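Local coordinates for protein putative sugar ABC transporter (Yersinia enterocolitica subsp. enterocolitica 8081, PDB 5ULB) that binds a 5-methylseleno ribofuranose in its sugar pocket and probably serves as the periplasmic methylthioribose-binding component of an ABC transporter, at residues I145-V150 and L176-A181; A208-W213 and Y235-S240. All blocks are in the same frame, centred on the assembly; numbering follows the deposited sequence.

Contact 1. Residues I145-V150 and L176-A181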
# COMPACT_ATOMS: atom_id res chain seq x y z
N ILE A 145 17.67 -10.59 14.00
CA ILE A 145 16.38 -9.98 13.61
C ILE A 145 15.32 -11.02 13.42
O ILE A 145 15.58 -12.18 13.09
CB ILE A 145 16.53 -9.07 12.41
CG1 ILE A 145 16.78 -9.82 11.12
CG2 ILE A 145 17.66 -8.04 12.68
CD1 ILE A 145 16.68 -8.98 9.91
N ILE A 146 14.07 -10.50 13.50
CA ILE A 146 12.91 -11.23 12.97
C ILE A 146 12.42 -10.40 11.76
O ILE A 146 12.34 -9.20 11.86
CB ILE A 146 11.76 -11.33 14.06
CG1 ILE A 146 12.28 -11.87 15.37
CG2 ILE A 146 10.63 -12.14 13.52
CD1 ILE A 146 12.95 -13.15 15.31
N LYS A 147 12.00 -11.11 10.72
CA LYS A 147 11.37 -10.49 9.56
C LYS A 147 9.85 -10.84 9.62
O LYS A 147 9.48 -11.96 9.86
CB LYS A 147 12.00 -11.07 8.27
CG LYS A 147 11.30 -10.60 6.98
CD LYS A 147 12.13 -10.88 5.77
CE LYS A 147 12.42 -12.28 5.42
NZ LYS A 147 11.36 -12.99 4.88
N LEU A 148 9.06 -9.79 9.37
CA LEU A 148 7.57 -10.00 9.22
C LEU A 148 7.28 -9.81 7.75
O LEU A 148 7.51 -8.73 7.17
CB LEU A 148 6.79 -9.01 10.04
CG LEU A 148 7.31 -8.73 11.47
CD1 LEU A 148 6.53 -7.61 12.16
CD2 LEU A 148 7.30 -9.99 12.32
N TRP A 149 6.78 -10.88 7.09
CA TRP A 149 6.75 -10.94 5.66
C TRP A 149 5.81 -12.12 5.23
O TRP A 149 5.69 -13.07 6.01
CB TRP A 149 8.17 -11.25 5.13
CG TRP A 149 8.39 -11.33 3.67
CD1 TRP A 149 8.50 -10.31 2.77
CD2 TRP A 149 8.42 -12.55 2.87
NE1 TRP A 149 8.62 -10.83 1.54
CE2 TRP A 149 8.61 -12.19 1.52
CE3 TRP A 149 8.41 -13.90 3.21
CZ2 TRP A 149 8.76 -13.11 0.53
CZ3 TRP A 149 8.51 -14.82 2.22
CH2 TRP A 149 8.70 -14.40 0.92
N VAL A 150 5.21 -12.00 4.11
CA VAL A 150 4.38 -13.10 3.49
C VAL A 150 4.75 -13.27 2.04
O VAL A 150 4.83 -12.30 1.31
CB VAL A 150 2.88 -12.86 3.74
CG1 VAL A 150 2.37 -11.58 3.12
CG2 VAL A 150 2.05 -14.03 3.29
N LEU A 176 16.72 -14.65 12.34
CA LEU A 176 16.34 -15.78 13.22
C LEU A 176 15.16 -16.53 12.63
O LEU A 176 15.14 -17.77 12.69
CB LEU A 176 16.10 -15.31 14.64
CG LEU A 176 17.22 -14.69 15.38
CD1 LEU A 176 16.65 -14.08 16.65
CD2 LEU A 176 18.36 -15.61 15.57
N GLU A 177 14.13 -15.80 12.17
CA GLU A 177 12.88 -16.33 11.68
C GLU A 177 12.20 -15.28 10.86
O GLU A 177 12.40 -14.09 11.06
CB GLU A 177 11.95 -16.71 12.93
CG GLU A 177 10.96 -17.75 12.59
CD GLU A 177 10.39 -18.41 13.80
OE1 GLU A 177 9.19 -18.77 13.61
OE2 GLU A 177 11.12 -18.71 14.85
N SER A 178 11.30 -15.77 9.99
CA SER A 178 10.35 -14.96 9.30
C SER A 178 8.91 -15.43 9.62
O SER A 178 8.68 -16.62 9.59
CB SER A 178 10.63 -15.02 7.80
OG SER A 178 9.79 -14.09 7.09
N ILE A 179 8.04 -14.48 9.86
CA ILE A 179 6.67 -14.69 10.29
C ILE A 179 5.78 -13.88 9.46
O ILE A 179 6.09 -12.71 9.18
CB ILE A 179 6.44 -14.02 11.75
CG1 ILE A 179 7.10 -14.78 12.78
CG2 ILE A 179 4.94 -13.76 12.13
CD1 ILE A 179 7.20 -14.02 14.10
N GLY A 180 4.57 -14.40 9.11
CA GLY A 180 3.54 -13.56 8.56
C GLY A 180 2.53 -14.33 7.72
O GLY A 180 2.93 -15.16 6.95
N ALA A 181 1.26 -13.90 7.81
CA ALA A 181 0.21 -14.43 6.95
C ALA A 181 -0.84 -13.38 6.77
O ALA A 181 -1.04 -12.49 7.62
CB ALA A 181 -0.40 -15.67 7.64
O HOH W 1 7.34 -15.15 6.71
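Lys147 and Ser178 sit side by side on neighbouring parallel strands, the two ends of a beta-alpha-beta unit whose helix is 154-169, at the edge of the sheet in one lobe of this periplasmic binding protein. Segment 145-150 alternates donors and acceptors toward 176-181: Ile145 O takes Leu176 N at 2.8 Å, Lys147 N gives to Glu177 O, Lys147 O receives Ile179 N at 2.9 Å, and Trp149 N reaches Ile179 O. The second of these bonds is nearly straight, 171° at the hydrogen, whereas the last comes in 30° out of the carbonyl plane. Glu177 N, buried here, finds no partner; the carboxylate of Glu177 leads away to a salt bridge with Lys200.

On the face carrying Lys147 and Ser178, the lysine chain bends at chi3 and chi4, which curls NZ back until it donates to Ser178 OG at 2.9 Å. The ammonium also bonds Gln160 of the covering helix and lies over one face of the Trp149 indole, toward its rim, while the indole NE1 is held by Met156 O. On the other face, Ile146 CG2 meets Ile179 CD1 at 4.0 Å, and Leu148 runs alongside Ile179, pointing the same way; Ile179 packs on helix 186-200, Leu148 on Phe216 and Ala220 of helix 214-226. Beyond the strands, Val150 touches the bound sugar. Gly180, in a backbone conformation that calls for glycine, brings its CA to 3.4 Å from Trp149 O in a CA-H...O contact; a water donates to that oxygen at 2.7 Å and sits equally close to Ser178 OG.

Contact 2. Residues A208-W213 and Y235-S240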
# COMPACT_ATOMS: atom_id res chain seq x y z
N ALA A 208 16.22 -6.57 16.71
CA ALA A 208 15.35 -5.74 15.96
C ALA A 208 14.38 -6.61 15.18
O ALA A 208 14.63 -7.78 14.93
CB ALA A 208 16.16 -4.79 15.03
N ILE A 209 13.29 -5.94 14.72
CA ILE A 209 12.29 -6.55 13.86
C ILE A 209 12.07 -5.67 12.64
O ILE A 209 11.87 -4.45 12.81
CB ILE A 209 10.98 -6.84 14.65
CG1 ILE A 209 11.24 -7.76 15.80
CG2 ILE A 209 9.88 -7.31 13.72
CD1 ILE A 209 10.05 -7.99 16.70
N TRP A 210 12.08 -6.29 11.47
CA TRP A 210 11.74 -5.55 10.23
C TRP A 210 10.38 -5.99 9.77
O TRP A 210 10.18 -7.16 9.41
CB TRP A 210 12.76 -5.83 9.16
CG TRP A 210 12.54 -5.13 7.84
CD1 TRP A 210 12.23 -3.80 7.69
CD2 TRP A 210 12.48 -5.71 6.56
NE1 TRP A 210 12.06 -3.52 6.37
CE2 TRP A 210 12.20 -4.67 5.67
CE3 TRP A 210 12.68 -6.98 6.04
CZ2 TRP A 210 12.10 -4.87 4.27
CZ3 TRP A 210 12.60 -7.17 4.73
CH2 TRP A 210 12.29 -6.12 3.85
N GLY A 211 9.44 -5.01 9.79
CA GLY A 211 8.09 -5.32 9.34
C GLY A 211 7.85 -4.76 7.94
O GLY A 211 7.92 -3.56 7.69
N THR A 212 7.48 -5.71 7.01
CA THR A 212 7.33 -5.34 5.61
C THR A 212 5.97 -4.81 5.25
O THR A 212 5.76 -4.34 4.17
CB THR A 212 7.66 -6.50 4.71
OG1 THR A 212 6.73 -7.57 4.89
CG2 THR A 212 9.08 -6.99 4.92
N TRP A 213 5.06 -4.79 6.24
CA TRP A 213 3.71 -4.25 6.10
C TRP A 213 3.29 -3.79 7.48
O TRP A 213 3.51 -4.52 8.44
CB TRP A 213 2.74 -5.35 5.63
CG TRP A 213 1.27 -5.11 5.55
CD1 TRP A 213 0.56 -3.99 5.38
CD2 TRP A 213 0.33 -6.21 5.41
NE1 TRP A 213 -0.81 -4.31 5.20
CE2 TRP A 213 -0.95 -5.66 5.20
CE3 TRP A 213 0.46 -7.58 5.57
CZ2 TRP A 213 -2.07 -6.51 5.06
CZ3 TRP A 213 -0.66 -8.41 5.37
CH2 TRP A 213 -1.89 -7.81 5.14
N TYR A 235 11.32 -1.50 12.74
CA TYR A 235 11.53 -0.73 11.51
C TYR A 235 10.49 -1.22 10.55
O TYR A 235 10.43 -2.40 10.24
CB TYR A 235 12.95 -1.03 10.99
CG TYR A 235 14.05 -0.61 11.94
CD1 TYR A 235 14.37 -1.38 13.03
CD2 TYR A 235 14.70 0.61 11.81
CE1 TYR A 235 15.32 -0.95 13.95
CE2 TYR A 235 15.64 1.04 12.71
CZ TYR A 235 15.95 0.24 13.75
OH TYR A 235 16.86 0.65 14.69
N SER A 236 9.66 -0.28 10.02
CA SER A 236 8.52 -0.66 9.18
C SER A 236 8.47 0.03 7.86
O SER A 236 8.91 1.16 7.66
CB SER A 236 7.22 -0.34 10.02
OG SER A 236 6.07 -1.02 9.50
N ILE A 237 7.71 -0.62 6.99
CA ILE A 237 7.12 -0.06 5.77
C ILE A 237 5.64 0.26 6.07
O ILE A 237 5.01 -0.44 6.92
CB ILE A 237 7.30 -1.05 4.62
CG1 ILE A 237 8.83 -1.19 4.30
CG2 ILE A 237 6.55 -0.63 3.38
CD1 ILE A 237 9.20 -2.25 3.34
N ASP A 238 5.15 1.27 5.44
CA ASP A 238 3.78 1.77 5.51
C ASP A 238 3.49 2.72 6.66
O ASP A 238 4.24 2.72 7.62
CB ASP A 238 2.68 0.69 5.48
CG ASP A 238 2.79 -0.30 4.39
OD1 ASP A 238 3.04 0.11 3.20
OD2 ASP A 238 2.58 -1.54 4.68
N ILE A 239 2.40 3.47 6.56
CA ILE A 239 1.98 4.31 7.65
C ILE A 239 0.48 4.35 7.71
O ILE A 239 -0.23 4.11 6.74
CB ILE A 239 2.50 5.80 7.47
CG1 ILE A 239 2.53 6.61 8.73
CG2 ILE A 239 1.81 6.52 6.33
CD1 ILE A 239 3.46 6.06 9.78
N SER A 240 -0.05 4.63 8.90
CA SER A 240 -1.46 4.74 9.17
C SER A 240 -1.60 5.58 10.43
O SER A 240 -0.63 5.80 11.16
CB SER A 240 -2.11 3.32 9.33
OG SER A 240 -1.67 2.77 10.55
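Strands 208-211 and 235-237 run parallel, 1° apart in direction and 4.8 Å between axes, as the two beta strands of a beta-alpha-beta unit built on helix 214-226. Three backbone bonds hold the pair: Tyr235 N to Ile209 O, Gly211 N to Tyr235 O at 2.8 Å, and Ile237 N to Gly211 O.

On the face bearing Trp210 and Tyr235, the indole crosses Ile237 at an angle, CZ2 to CD1 at 4.0 Å, and Thr212 CG2 lies over one of its faces. The phenol ring of Tyr235 turns an edge to Ile209 O and brings CE1 to 4.1 Å from Ala208 CB; its hydroxyl bonds Asp138, as the Trp210 NE1 bonds Ser131. On the opposite face Ser236 OG donates to Ile237 O from above the carbonyl plane and also pairs with Thr217.

Past the strand ends, Thr212, Trp213 and Asp238 line the sugar pocket. With CG anti to its carbonyl carbon (chi1 -50°), Asp238 swings its carboxylate across to the start of helix 214-226, where OD2 accepts from Asp214 N. This same OD2 meets the edge of the Trp213 indole at CD1, 3.3 Å away, with carboxylate and ring planes 89° apart.

Overall arrangement
Following the chain from the N terminus, strand 143-148 leads through helix 154-169 to strand 173-179, where contact 1 closes the first loop. Helix 186-200 then carries the chain back to strand 208-211, and contact 2 closes after helix 214-226 on strand 233-237. The two loops stand in series, neither nested nor crossed. In the sheet, however, strand 208-211 lies beside 143-148, so the order runs 233-237, 208-211, 143-148, 173-179, with the last at the sheet edge. The contacts join directly through Leu148, whose N and O probably bond Trp210 O and Thr212 OG1. Just after strands 143-148, 208-211 and 233-237, Val150, Thr212, Trp213 and Asp238 reach the sugar pocket.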